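Local coordinates for protein charybdin (Charybdis maritima, PDB 2B7U) that is a plant ribosome-inactivating protein, built on the mixed helix-and-sheet fold of that toxin family, at residues L14-L19 and Y133-L138; Q22-F27 and H177-L182; N30-L35 and E167-V172; L62-Q67 and A141-A146. All blocks are in the same frame, centred on the assembly; numbering follows the deposited sequence. Where two conformers were deposited one is given.

Interaction 1. Residues L14-L19 and Y133-L138; sequences LDIERL and YNKNAL
The ammonium group of K135 is held by two backbone carbonyls of a single tight turn: NZ donates to E17 O at 2.8 Å and to L19 O at 2.9 Å. It stands above the carbonyl plane of E17, 47° out of it, but lies much closer to that of L19. The side chain reaches the turn fully stretched, every torsion near 180°, so that its methylenes run past I16 O and its CE lies 4.0 Å from L19 CB. No carboxylate of the two segments meets this lysine; its positive charge is probably offset in part by these two carbonyl dipoles. The acceptors belong to a type I beta turn, I16 to L19, which follows strand 7-15 at the edge of the main sheet and leads toward helix 21-35, while K135 sits in the first turn of helix 135-147. An Asx turn, with E17 N bonded to D15 OD1, shapes the start of the loop. N134 is the N-cap of the helix, its OD1 accepting from A137 N at 2.9 Å. Next to the lysine chain, the I16 and L138 side chains cross at about a right angle, I16 CD1 resting 3.6 Å from L138 CD2. L19 CD1 approaches the same L138 methyl at 4.1 Å.

Interaction 2. Residues Q22-F27 and H177-L182; sequences QTYTDF and HFAFNL
Y24 OH is hydrogen-bonded to M164 O of helix 151-170, and beside that bond the same oxygen lies 3.6 Å from F178 CB, near the plane of the F178 ring and at its edge. The phenol is thus pinned at its polar end while its carbons pack between helices 21-35 and 172-180. CG of Y24 is anti to the backbone N (chi1 169°), which carries the ring across to helix 172-180. There A179 CB meets the ring at its edge, 3.9 Å from Y24 CD2, whereas F178 CB comes in obliquely, also 3.9 Å from Y24 CE2. L182 CD2 covers the root of the tyrosine, 3.9 Å from Y24 CB. On the next residue, T25 OG1 presses on A179 CB at 3.3 Å; this hydroxyl is hydrogen-bonded to G21 O in its own helix, and so it meets the alanine as a packing neighbour. Near the end of 177-182, N181 ND2 turns back to H177 O (2.9 Å) and lies over one face of the H177 imidazole. The small A179, where the backbones come nearest, and the large Y24 beside it make a buried helix-helix interface within the helical part of the ribosome-inactivating fold.

Interaction 3. Residues N30-L35 and E167-V172; sequences NLRRSL and EATRFV
Helix 21-35 packs here against the C-terminal end of helix 151-170, a buried helix-helix contact of the ribosome-inactivating fold in which an arginine binds carbonyls of the last helical turn. R32 NE donates to T169 O at 2.9 Å, in the carbonyl plane and on a lone pair, with an N-H...O angle of 157°. Its NH1 reaches A168 O at 2.9 Å by a more bent bond, 138°. Extended from CG to NE, the R32 chain slides past T169 in the opposite direction and sets the guanidinium edge to the two oxygens. A positive charge at this end of a helix would probably be stabilised by the helix dipole. Beside the arginine, T169 OG1 is hydrogen-bonded to F165 O in its own helix, yet both it and the methyl CG2 touch helix 21-35. L31 crosses T169 at about a right angle, its CD2 3.6 Å from T169 OG1. L35 meets the threonine tip to tip, with L35 CD1 3.8 Å from T169 CG2.

Interaction 4. Residues L62-Q67 and A141-A146; sequences LTFRGQ and AVSKLA
Strand 62-64 and helix 141-146 run nearly crosswise, their axes 8.4 Å apart at closest approach and their N-to-C directions 104° from each other. At the end of the strand the chain reverses in a type I' beta turn from F64 to Q67, closed by F64 N to Q67 O at 2.8 Å and Q67 N to F64 O at 3.0 Å. It is a beta hairpin, and G66 occupies a turn position whose backbone angles (phi 87°) suit a residue without a side chain. V142 is the side chain of the helix that meets this hairpin most extensively, and its two methyls divide the work. CG1 faces the strand, 3.9 Å from L62 CB, while CG2 lies over the base of the turn, 3.7 Å from Q67 O and 4.1 Å from F64 CB. On the next residue S143 presents its hydroxyl to the end of the Q67 side chain and to the edge of the F64 ring, from which S143 OG is 4.3 Å at F64 CD2. That hydroxyl is hydrogen-bonded to Q139 O, one turn back in its own helix. R65 folds back so that its CG lies over one face of the F64 ring. Helix 135-147 thus lies across the hairpin of strands 56-64 and 67-74, V142 also touching T69 and I16, while helix 151-170 touches both, V161 packing on L62 and S157 on A141.

Interactions 2 and 3 are buried helix-helix contacts that share helix 21-35, whereas interactions 1 and 4 are only partly buried and share helix 135-147, which meets the turn after strand 7-15 in one and the hairpin of strand 56-64 in the other. Polar chemistry follows a common pattern in interactions 1 and 3: a long basic side chain donates to two backbone carbonyls, those of a turn in one and of a helix end in the other. Interaction 2 is chiefly carbon packing across its segments, and in interaction 4 the V142 methyls cover much of the contact. Adjacent pairs join directly: K135 N lies 2.9 Å from L182 O between interactions 1 and 2, and I16 N 2.9 Å from T63 O between 1 and 4.

Interaction 1. Residues L14-L19 and Y133-L138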
loop_
_atom_site.group_PDB
_atom_site.type_symbol
_atom_site.label_atom_id
_atom_site.label_comp_id
_atom_site.label_asym_id
_atom_site.label_seq_id
_atom_site.Cartn_x
_atom_site.Cartn_y
_atom_site.Cartn_z
ATOM N N LEU A 14 3.439 -14.844 -2.033
ATOM C CA LEU A 14 3.396 -15.288 -0.646
ATOM C C LEU A 14 2.307 -16.331 -0.448
ATOM O O LEU A 14 1.162 -16.125 -0.868
ATOM C CB LEU A 14 3.159 -14.101 0.278
ATOM C CG LEU A 14 3.269 -14.366 1.782
ATOM C CD1 LEU A 14 4.677 -14.771 2.182
ATOM C CD2 LEU A 14 2.835 -13.150 2.558
ATOM N N ASP A 15 2.657 -17.453 0.181
ATOM C CA ASP A 15 1.628 -18.394 0.613
ATOM C C ASP A 15 1.208 -18.098 2.049
ATOM O O ASP A 15 2.044 -17.994 2.934
ATOM C CB ASP A 15 2.042 -19.849 0.497
ATOM C CG ASP A 15 0.839 -20.788 0.657
ATOM O OD1 ASP A 15 0.455 -21.120 1.800
ATOM O OD2 ASP A 15 0.205 -21.155 -0.363
ATOM N N ILE A 16 -0.098 -18.015 2.266
ATOM C CA ILE A 16 -0.662 -17.579 3.530
ATOM C C ILE A 16 -0.774 -18.702 4.563
ATOM O O ILE A 16 -0.831 -18.414 5.748
ATOM C CB ILE A 16 -2.070 -16.921 3.303
ATOM C CG1 ILE A 16 -2.026 -15.924 2.151
ATOM C CG2 ILE A 16 -2.586 -16.234 4.567
ATOM C CD1 ILE A 16 -0.991 -14.846 2.346
ATOM N N GLU A 17 -0.783 -19.966 4.141
ATOM C CA GLU A 17 -1.079 -21.067 5.074
ATOM C C GLU A 17 -0.105 -21.204 6.248
ATOM O O GLU A 17 -0.539 -21.343 7.398
ATOM C CB GLU A 17 -1.188 -22.391 4.324
ATOM C CG GLU A 17 -1.657 -23.535 5.202
ATOM C CD GLU A 17 -1.709 -24.855 4.470
ATOM O OE1 GLU A 17 -1.459 -24.882 3.245
ATOM O OE2 GLU A 17 -1.987 -25.877 5.135
ATOM N N ARG A 18 1.195 -21.158 5.962
ATOM C CA ARG A 18 2.242 -21.312 6.993
ATOM C C ARG A 18 2.756 -19.956 7.517
ATOM O O ARG A 18 3.763 -19.898 8.229
ATOM C CB ARG A 18 3.395 -22.195 6.453
ATOM C CG ARG A 18 4.701 -21.514 5.959
ATOM C CD ARG A 18 4.470 -20.374 4.980
ATOM N NE ARG A 18 5.649 -19.510 4.824
ATOM C CZ ARG A 18 5.595 -18.224 4.473
ATOM N NH1 ARG A 18 4.424 -17.637 4.262
ATOM N NH2 ARG A 18 6.711 -17.511 4.336
ATOM N N LEU A 19 2.051 -18.882 7.171
ATOM C CA LEU A 19 2.507 -17.520 7.440
ATOM C C LEU A 19 2.678 -17.293 8.948
ATOM O O LEU A 19 1.784 -17.617 9.731
ATOM C CB LEU A 19 1.480 -16.511 6.891
ATOM C CG LEU A 19 1.896 -15.330 6.010
ATOM C CD1 LEU A 19 0.898 -14.189 6.190
ATOM C CD2 LEU A 19 3.279 -14.873 6.237
ATOM N N TYR A 133 -7.714 -7.815 10.451
ATOM C CA TYR A 133 -6.497 -7.903 9.640
ATOM C C TYR A 133 -5.512 -8.930 10.173
ATOM O O TYR A 133 -4.324 -8.655 10.321
ATOM C CB TYR A 133 -5.810 -6.549 9.576
ATOM C CG TYR A 133 -6.698 -5.473 9.040
ATOM C CD1 TYR A 133 -7.180 -4.461 9.860
ATOM C CD2 TYR A 133 -7.039 -5.444 7.707
ATOM C CE1 TYR A 133 -7.992 -3.474 9.345
ATOM C CE2 TYR A 133 -7.836 -4.457 7.195
ATOM C CZ TYR A 133 -8.307 -3.466 8.015
ATOM O OH TYR A 133 -9.122 -2.500 7.496
ATOM N N ASN A 134 -6.009 -10.109 10.507
ATOM C CA ASN A 134 -5.127 -11.176 10.952
ATOM C C ASN A 134 -4.936 -12.207 9.825
ATOM O O ASN A 134 -5.401 -12.017 8.701
ATOM C CB ASN A 134 -5.626 -11.787 12.262
ATOM C CG ASN A 134 -6.968 -12.453 12.139
ATOM O OD1 ASN A 134 -7.528 -12.578 11.050
ATOM N ND2 ASN A 134 -7.494 -12.915 13.274
ATOM N N LYS A 135 -4.263 -13.312 10.129
ATOM C CA LYS A 135 -3.996 -14.339 9.130
ATOM C C LYS A 135 -5.291 -14.951 8.598
ATOM O O LYS A 135 -5.444 -15.185 7.399
ATOM C CB LYS A 135 -3.109 -15.429 9.742
ATOM C CG LYS A 135 -2.688 -16.537 8.815
ATOM C CD LYS A 135 -1.791 -17.493 9.569
ATOM C CE LYS A 135 -1.349 -18.674 8.740
ATOM N NZ LYS A 135 -0.382 -19.532 9.512
ATOM N N ASN A 136 -6.228 -15.212 9.502
ATOM C CA ASN A 136 -7.526 -15.745 9.091
ATOM C C ASN A 136 -8.233 -14.799 8.117
ATOM O O ASN A 136 -8.829 -15.247 7.145
ATOM C CB ASN A 136 -8.405 -16.050 10.305
ATOM C CG ASN A 136 -7.916 -17.263 11.113
ATOM O OD1 ASN A 136 -8.101 -17.313 12.324
ATOM N ND2 ASN A 136 -7.312 -18.235 10.445
ATOM N N ALA A 137 -8.138 -13.486 8.352
ATOM C CA ALA A 137 -8.771 -12.507 7.453
ATOM C C ALA A 137 -8.089 -12.481 6.087
ATOM O O ALA A 137 -8.746 -12.324 5.053
ATOM C CB ALA A 137 -8.783 -11.127 8.079
ATOM N N LEU A 138 -6.773 -12.625 6.077
ATOM C CA LEU A 138 -6.039 -12.667 4.823
ATOM C C LEU A 138 -6.381 -13.930 4.039
ATOM O O LEU A 138 -6.528 -13.890 2.838
ATOM C CB LEU A 138 -4.549 -12.548 5.094
ATOM C CG LEU A 138 -3.642 -12.330 3.900
ATOM C CD1 LEU A 138 -4.107 -11.155 3.032
ATOM C CD2 LEU A 138 -2.216 -12.168 4.421
#

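Interaction 2. Residues Q22-F27 and H177-L182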
loop_
_atom_site.group_PDB
_atom_site.type_symbol
_atom_site.label_atom_id
_atom_site.label_comp_id
_atom_site.label_asym_id
_atom_site.label_seq_id
_atom_site.Cartn_x
_atom_site.Cartn_y
_atom_site.Cartn_z
ATOM N N GLN A 22 7.118 -13.572 11.758
ATOM C CA GLN A 22 8.467 -13.432 11.236
ATOM C C GLN A 22 8.519 -13.513 9.715
ATOM O O GLN A 22 9.168 -12.682 9.068
ATOM C CB GLN A 22 9.392 -14.493 11.849
ATOM C CG GLN A 22 9.966 -14.134 13.212
ATOM C CD GLN A 22 8.973 -13.479 14.147
ATOM O OE1 GLN A 22 7.952 -14.071 14.486
ATOM N NE2 GLN A 22 9.287 -12.258 14.600
ATOM N N THR A 23 7.818 -14.476 9.118
ATOM C CA THR A 23 7.892 -14.601 7.651
ATOM C C THR A 23 7.108 -13.491 6.915
ATOM O O THR A 23 7.463 -13.107 5.807
ATOM C CB THR A 23 7.487 -15.985 7.168
ATOM O OG1 THR A 23 6.138 -16.261 7.556
ATOM C CG2 THR A 23 8.432 -17.021 7.754
ATOM N N TYR A 24 6.053 -12.993 7.540
ATOM C CA TYR A 24 5.343 -11.816 7.031
ATOM C C TYR A 24 6.292 -10.613 7.083
ATOM O O TYR A 24 6.410 -9.894 6.092
ATOM C CB TYR A 24 4.122 -11.563 7.893
ATOM C CG TYR A 24 3.446 -10.233 7.660
ATOM C CD1 TYR A 24 2.626 -10.030 6.544
ATOM C CD2 TYR A 24 3.572 -9.211 8.568
ATOM C CE1 TYR A 24 1.990 -8.816 6.330
ATOM C CE2 TYR A 24 2.922 -7.988 8.366
ATOM C CZ TYR A 24 2.122 -7.813 7.273
ATOM O OH TYR A 24 1.530 -6.585 7.144
ATOM N N THR A 25 6.957 -10.389 8.211
ATOM C CA THR A 25 7.895 -9.279 8.317
ATOM C C THR A 25 8.994 -9.368 7.255
ATOM O O THR A 25 9.357 -8.361 6.624
ATOM C CB THR A 25 8.476 -9.228 9.722
ATOM O OG1 THR A 25 7.415 -8.936 10.648
ATOM C CG2 THR A 25 9.557 -8.159 9.809
ATOM N N ASP A 26 9.551 -10.565 7.076
ATOM C CA ASP A 26 10.563 -10.808 6.053
ATOM C C ASP A 26 10.036 -10.423 4.666
ATOM O O ASP A 26 10.717 -9.800 3.861
ATOM C CB ASP A 26 10.998 -12.287 5.997
ATOM C CG ASP A 26 11.660 -12.813 7.288
ATOM O OD1 ASP A 26 11.660 -14.062 7.448
ATOM O OD2 ASP A 26 12.197 -12.029 8.104
ATOM N N PHE A 27 8.804 -10.815 4.378
ATOM C CA PHE A 27 8.216 -10.524 3.084
ATOM C C PHE A 27 8.088 -9.023 2.839
ATOM O O PHE A 27 8.416 -8.525 1.773
ATOM C CB PHE A 27 6.845 -11.196 2.974
ATOM C CG PHE A 27 6.221 -11.040 1.632
ATOM C CD1 PHE A 27 6.541 -11.892 0.586
ATOM C CD2 PHE A 27 5.298 -10.035 1.406
ATOM C CE1 PHE A 27 5.969 -11.728 -0.655
ATOM C CE2 PHE A 27 4.709 -9.886 0.178
ATOM C CZ PHE A 27 5.050 -10.736 -0.859
ATOM N N HIS A 177 2.498 -3.973 13.774
ATOM C CA HIS A 177 1.226 -4.257 14.388
ATOM C C HIS A 177 0.615 -5.509 13.800
ATOM O O HIS A 177 0.082 -6.369 14.520
ATOM C CB HIS A 177 0.252 -3.094 14.195
ATOM C CG HIS A 177 -1.095 -3.359 14.780
ATOM N ND1 HIS A 177 -1.330 -3.341 16.137
ATOM C CD2 HIS A 177 -2.274 -3.673 14.195
ATOM C CE1 HIS A 177 -2.600 -3.634 16.361
ATOM N NE2 HIS A 177 -3.193 -3.837 15.204
ATOM N N PHE A 178 0.678 -5.629 12.480
ATOM C CA PHE A 178 0.070 -6.777 11.826
ATOM C C PHE A 178 0.887 -8.041 12.069
ATOM O O PHE A 178 0.313 -9.129 12.178
ATOM C CB PHE A 178 -0.141 -6.525 10.332
ATOM C CG PHE A 178 -1.197 -5.500 10.024
ATOM C CD1 PHE A 178 -2.343 -5.373 10.801
ATOM C CD2 PHE A 178 -1.065 -4.674 8.908
ATOM C CE1 PHE A 178 -3.328 -4.424 10.490
ATOM C CE2 PHE A 178 -2.058 -3.764 8.598
ATOM C CZ PHE A 178 -3.182 -3.635 9.380
ATOM N N ALA A 179 2.202 -7.906 12.209
ATOM C CA ALA A 179 3.086 -9.051 12.439
ATOM C C ALA A 179 2.853 -9.640 13.823
ATOM O O ALA A 179 2.763 -10.872 13.992
ATOM C CB ALA A 179 4.554 -8.637 12.278
ATOM N N PHE A 180 2.706 -8.761 14.801
ATOM C CA PHE A 180 2.672 -9.164 16.212
ATOM C C PHE A 180 1.347 -9.860 16.529
ATOM O O PHE A 180 1.279 -10.653 17.467
ATOM C CB PHE A 180 2.873 -7.941 17.126
ATOM C CG PHE A 180 4.226 -7.247 16.979
ATOM C CD1 PHE A 180 5.268 -7.790 16.218
ATOM C CD2 PHE A 180 4.474 -6.059 17.660
ATOM C CE1 PHE A 180 6.489 -7.151 16.130
ATOM C CE2 PHE A 180 5.715 -5.421 17.573
ATOM C CZ PHE A 180 6.711 -5.965 16.804
ATOM N N ASN A 181 0.314 -9.571 15.738
ATOM C CA ASN A 181 -1.062 -10.017 15.989
ATOM C C ASN A 181 -1.545 -11.051 14.961
ATOM O O ASN A 181 -2.692 -11.506 14.999
ATOM C CB ASN A 181 -1.990 -8.803 15.991
ATOM C CG ASN A 181 -1.837 -7.943 17.242
ATOM O OD1 ASN A 181 -2.215 -8.364 18.340
ATOM N ND2 ASN A 181 -1.295 -6.743 17.084
ATOM N N LEU A 182 -0.642 -11.460 14.076
ATOM C CA LEU A 182 -1.002 -12.200 12.877
ATOM C C LEU A 182 -1.657 -13.551 13.143
ATOM O O LEU A 182 -2.678 -13.879 12.551
ATOM C CB LEU A 182 0.244 -12.392 12.017
ATOM C CG LEU A 182 0.048 -12.936 10.615
ATOM C CD1 LEU A 182 -0.622 -11.921 9.703
ATOM C CD2 LEU A 182 1.391 -13.347 10.082
#

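Interaction 3. Residues N30-L35 and E167-V172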
loop_
_atom_site.group_PDB
_atom_site.type_symbol
_atom_site.label_atom_id
_atom_site.label_comp_id
_atom_site.label_asym_id
_atom_site.label_seq_id
_atom_site.Cartn_x
_atom_site.Cartn_y
_atom_site.Cartn_z
ATOM N N ASN A 30 11.517 -7.466 2.274
ATOM C CA ASN A 30 11.984 -7.762 0.928
ATOM C C ASN A 30 11.247 -6.960 -0.130
ATOM O O ASN A 30 11.838 -6.526 -1.120
ATOM C CB ASN A 30 11.892 -9.266 0.632
ATOM C CG ASN A 30 12.858 -10.074 1.454
ATOM O OD1 ASN A 30 13.869 -9.559 1.920
ATOM N ND2 ASN A 30 12.570 -11.362 1.621
ATOM N N LEU A 31 9.950 -6.746 0.071
ATOM C CA LEU A 31 9.163 -5.996 -0.874
ATOM C C LEU A 31 9.634 -4.535 -0.931
ATOM O O LEU A 31 9.730 -3.942 -1.993
ATOM C CB LEU A 31 7.691 -6.083 -0.502
ATOM C CG LEU A 31 6.727 -5.309 -1.389
ATOM C CD1 LEU A 31 6.921 -5.643 -2.871
ATOM C CD2 LEU A 31 5.304 -5.521 -0.965
ATOM N N ARG A 32 9.931 -3.955 0.222
ATOM C CA ARG A 32 10.491 -2.599 0.252
ATOM C C ARG A 32 11.790 -2.471 -0.548
ATOM O O ARG A 32 11.994 -1.503 -1.291
ATOM C CB ARG A 32 10.712 -2.163 1.686
ATOM C CG ARG A 32 9.469 -1.912 2.477
ATOM C CD ARG A 32 9.768 -1.797 3.930
ATOM N NE ARG A 32 8.599 -1.533 4.768
ATOM C CZ ARG A 32 8.565 -1.804 6.080
ATOM N NH1 ARG A 32 7.478 -1.559 6.785
ATOM N NH2 ARG A 32 9.634 -2.307 6.706
ATOM N N ARG A 33 12.666 -3.450 -0.391
ATOM C CA ARG A 33 13.894 -3.472 -1.145
ATOM C C ARG A 33 13.627 -3.590 -2.651
ATOM O O ARG A 33 14.300 -2.943 -3.439
ATOM C CB ARG A 33 14.758 -4.632 -0.662
ATOM C CG ARG A 33 16.062 -4.738 -1.335
ATOM C CD ARG A 33 16.680 -6.057 -0.928
ATOM N NE ARG A 33 17.991 -5.926 -0.304
ATOM C CZ ARG A 33 19.091 -6.565 -0.693
ATOM N NH1 ARG A 33 20.217 -6.372 -0.027
ATOM N NH2 ARG A 33 19.084 -7.393 -1.734
ATOM N N SER A 34 12.653 -4.417 -3.035
ATOM C CA SER A 34 12.307 -4.644 -4.442
ATOM C C SER A 34 11.751 -3.384 -5.069
ATOM O O SER A 34 11.940 -3.138 -6.252
ATOM C CB SER A 34 11.275 -5.752 -4.602
ATOM O OG SER A 34 11.837 -7.021 -4.271
ATOM N N LEU A 35 11.070 -2.589 -4.260
ATOM C CA LEU A 35 10.431 -1.368 -4.752
ATOM C C LEU A 35 11.375 -0.188 -4.879
ATOM O O LEU A 35 11.085 0.793 -5.589
ATOM C CB LEU A 35 9.276 -0.981 -3.826
ATOM C CG LEU A 35 8.057 -1.898 -3.790
ATOM C CD1 LEU A 35 7.175 -1.685 -2.549
ATOM C CD2 LEU A 35 7.216 -1.749 -5.068
ATOM N N GLU A 167 -0.219 -0.584 3.153
ATOM C CA GLU A 167 0.010 0.273 4.295
ATOM C C GLU A 167 1.156 -0.261 5.171
ATOM O O GLU A 167 1.949 0.496 5.718
ATOM C CB GLU A 167 -1.252 0.450 5.115
ATOM C CG GLU A 167 -2.459 0.923 4.334
ATOM C CD GLU A 167 -2.320 2.289 3.731
ATOM O OE1 GLU A 167 -1.320 2.997 4.021
ATOM O OE2 GLU A 167 -3.207 2.676 2.931
ATOM N N ALA A 168 1.232 -1.580 5.346
ATOM C CA ALA A 168 2.355 -2.182 6.084
ATOM C C ALA A 168 3.705 -1.875 5.432
ATOM O O ALA A 168 4.691 -1.607 6.124
ATOM C CB ALA A 168 2.153 -3.689 6.209
ATOM N N THR A 169 3.754 -1.878 4.100
ATOM C CA THR A 169 4.974 -1.541 3.366
ATOM C C THR A 169 5.348 -0.075 3.616
ATOM O O THR A 169 6.502 0.247 3.891
ATOM C CB THR A 169 4.793 -1.842 1.879
ATOM O OG1 THR A 169 4.673 -3.272 1.713
ATOM C CG2 THR A 169 5.939 -1.369 1.039
ATOM N N ARG A 170 4.348 0.782 3.627
ATOM C CA ARG A 170 4.585 2.225 3.850
ATOM C C ARG A 170 5.046 2.579 5.259
ATOM O O ARG A 170 5.795 3.542 5.418
ATOM C CB ARG A 170 3.335 3.015 3.526
ATOM C CG ARG A 170 2.862 3.021 2.091
ATOM C CD ARG A 170 1.494 3.688 2.001
ATOM N NE ARG A 170 1.075 3.875 0.617
ATOM C CZ ARG A 170 -0.123 3.560 0.128
ATOM N NH1 ARG A 170 -1.071 3.073 0.916
ATOM N NH2 ARG A 170 -0.391 3.780 -1.143
ATOM N N PHE A 171 4.564 1.885 6.289
ATOM C CA PHE A 171 4.807 2.294 7.686
ATOM C C PHE A 171 5.313 1.185 8.574
ATOM O O PHE A 171 4.701 0.130 8.674
ATOM C CB PHE A 171 3.535 2.870 8.303
ATOM C CG PHE A 171 3.136 4.204 7.715
ATOM C CD1 PHE A 171 3.809 5.349 8.098
ATOM C CD2 PHE A 171 2.128 4.296 6.789
ATOM C CE1 PHE A 171 3.439 6.567 7.554
ATOM C CE2 PHE A 171 1.766 5.514 6.237
ATOM C CZ PHE A 171 2.417 6.646 6.632
ATOM N N VAL A 172 6.429 1.446 9.236
ATOM C CA VAL A 172 7.033 0.516 10.178
ATOM C C VAL A 172 6.063 0.031 11.241
ATOM O O VAL A 172 5.989 -1.176 11.510
ATOM C CB VAL A 172 8.290 1.184 10.835
ATOM C CG1 VAL A 172 8.875 0.302 11.939
ATOM C CG2 VAL A 172 9.334 1.491 9.733
#

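Interaction 4. Residues L62-Q67 and A141-A146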
loop_
_atom_site.group_PDB
_atom_site.type_symbol
_atom_site.label_atom_id
_atom_site.label_comp_id
_atom_site.label_asym_id
_atom_site.label_seq_id
_atom_site.Cartn_x
_atom_site.Cartn_y
_atom_site.Cartn_z
ATOM N N LEU A 62 -0.907 -14.035 -4.157
ATOM C CA LEU A 62 -1.219 -14.559 -2.833
ATOM C C LEU A 62 -1.921 -15.887 -2.998
ATOM O O LEU A 62 -2.871 -15.977 -3.747
ATOM C CB LEU A 62 -2.132 -13.604 -2.080
ATOM C CG LEU A 62 -1.602 -12.191 -1.849
ATOM C CD1 LEU A 62 -2.674 -11.339 -1.162
ATOM C CD2 LEU A 62 -0.334 -12.194 -1.064
ATOM N N THR A 63 -1.452 -16.890 -2.270
ATOM C CA THR A 63 -1.983 -18.236 -2.419
ATOM C C THR A 63 -2.354 -18.792 -1.056
ATOM O O THR A 63 -1.663 -18.562 -0.056
ATOM C CB THR A 63 -0.952 -19.134 -3.088
ATOM O OG1 THR A 63 -0.731 -18.707 -4.444
ATOM C CG2 THR A 63 -1.421 -20.529 -3.096
ATOM N N PHE A 64 -3.454 -19.545 -1.012
ATOM C CA PHE A 64 -3.859 -20.238 0.193
ATOM C C PHE A 64 -4.570 -21.532 -0.167
ATOM O O PHE A 64 -5.666 -21.489 -0.719
ATOM C CB PHE A 64 -4.814 -19.384 1.019
ATOM C CG PHE A 64 -5.301 -20.071 2.262
ATOM C CD1 PHE A 64 -4.401 -20.514 3.206
ATOM C CD2 PHE A 64 -6.643 -20.278 2.477
ATOM C CE1 PHE A 64 -4.841 -21.162 4.345
ATOM C CE2 PHE A 64 -7.087 -20.935 3.626
ATOM C CZ PHE A 64 -6.194 -21.361 4.549
ATOM N N ARG A 65 -3.955 -22.661 0.161
ATOM C CA ARG A 65 -4.560 -23.988 -0.045
ATOM C C ARG A 65 -5.148 -24.153 -1.457
ATOM O O ARG A 65 -6.289 -24.577 -1.625
ATOM C CB ARG A 65 -5.622 -24.280 1.025
ATOM C CG ARG A 65 -5.036 -24.380 2.416
ATOM C CD ARG A 65 -6.053 -24.814 3.462
ATOM N NE ARG A 65 -5.380 -25.004 4.744
ATOM C CZ ARG A 65 -5.944 -24.852 5.944
ATOM N NH1 ARG A 65 -5.210 -25.067 7.042
ATOM N NH2 ARG A 65 -7.219 -24.494 6.070
ATOM N N GLY A 66 -4.363 -23.791 -2.467
ATOM C CA GLY A 66 -4.749 -23.974 -3.868
ATOM C C GLY A 66 -5.570 -22.843 -4.488
ATOM O O GLY A 66 -5.895 -22.896 -5.686
ATOM N N GLN A 67 -5.956 -21.865 -3.667
ATOM C CA GLN A 67 -6.706 -20.699 -4.065
ATOM C C GLN A 67 -5.721 -19.579 -4.291
ATOM O O GLN A 67 -4.788 -19.426 -3.506
ATOM C CB GLN A 67 -7.653 -20.318 -2.948
ATOM C CG GLN A 67 -8.609 -21.442 -2.579
ATOM C CD GLN A 67 -9.377 -21.133 -1.312
ATOM O OE1 GLN A 67 -8.871 -21.344 -0.200
ATOM N NE2 GLN A 67 -10.611 -20.675 -1.460
ATOM N N ALA A 141 -9.681 -13.305 2.490
ATOM C CA ALA A 141 -9.556 -12.367 1.393
ATOM C C ALA A 141 -9.088 -13.027 0.122
ATOM O O ALA A 141 -9.626 -12.747 -0.946
ATOM C CB ALA A 141 -8.595 -11.257 1.758
ATOM N N VAL A 142 -8.081 -13.886 0.192
ATOM C CA VAL A 142 -7.678 -14.539 -1.074
ATOM C C VAL A 142 -8.767 -15.489 -1.594
ATOM O O VAL A 142 -9.026 -15.532 -2.790
ATOM C CB VAL A 142 -6.188 -15.080 -1.180
ATOM C CG1 VAL A 142 -5.259 -14.624 -0.031
ATOM C CG2 VAL A 142 -6.101 -16.506 -1.562
ATOM N N SER A 143 -9.459 -16.189 -0.696
ATOM C CA SER A 143 -10.562 -17.057 -1.120
ATOM C C SER A 143 -11.641 -16.285 -1.861
ATOM O O SER A 143 -12.132 -16.709 -2.903
ATOM C CB SER A 143 -11.174 -17.760 0.087
ATOM O OG SER A 143 -10.217 -18.569 0.718
ATOM N N LYS A 144 -12.014 -15.124 -1.330
ATOM C CA LYS A 144 -13.054 -14.338 -1.957
ATOM C C LYS A 144 -12.587 -13.736 -3.279
ATOM O O LYS A 144 -13.305 -13.750 -4.258
ATOM C CB LYS A 144 -13.526 -13.237 -1.016
ATOM C CG LYS A 144 -14.260 -13.755 0.194
ATOM C CD LYS A 144 -15.614 -14.337 -0.156
ATOM C CE LYS A 144 -16.399 -14.725 1.116
ATOM N NZ LYS A 144 -16.221 -13.750 2.239
ATOM N N LEU A 145 -11.373 -13.198 -3.314
ATOM C CA LEU A 145 -10.894 -12.583 -4.536
ATOM C C LEU A 145 -10.740 -13.600 -5.668
ATOM O O LEU A 145 -11.010 -13.281 -6.835
ATOM C CB LEU A 145 -9.594 -11.791 -4.276
ATOM C CG LEU A 145 -9.786 -10.497 -3.468
ATOM C CD1 LEU A 145 -8.452 -9.959 -3.011
ATOM C CD2 LEU A 145 -10.573 -9.447 -4.248
ATOM N N ALA A 146 -10.378 -14.823 -5.307
ATOM C CA ALA A 146 -10.244 -15.903 -6.290
ATOM C C ALA A 146 -11.546 -16.131 -7.087
ATOM O O ALA A 146 -11.497 -16.399 -8.286
ATOM C CB ALA A 146 -9.815 -17.189 -5.611
#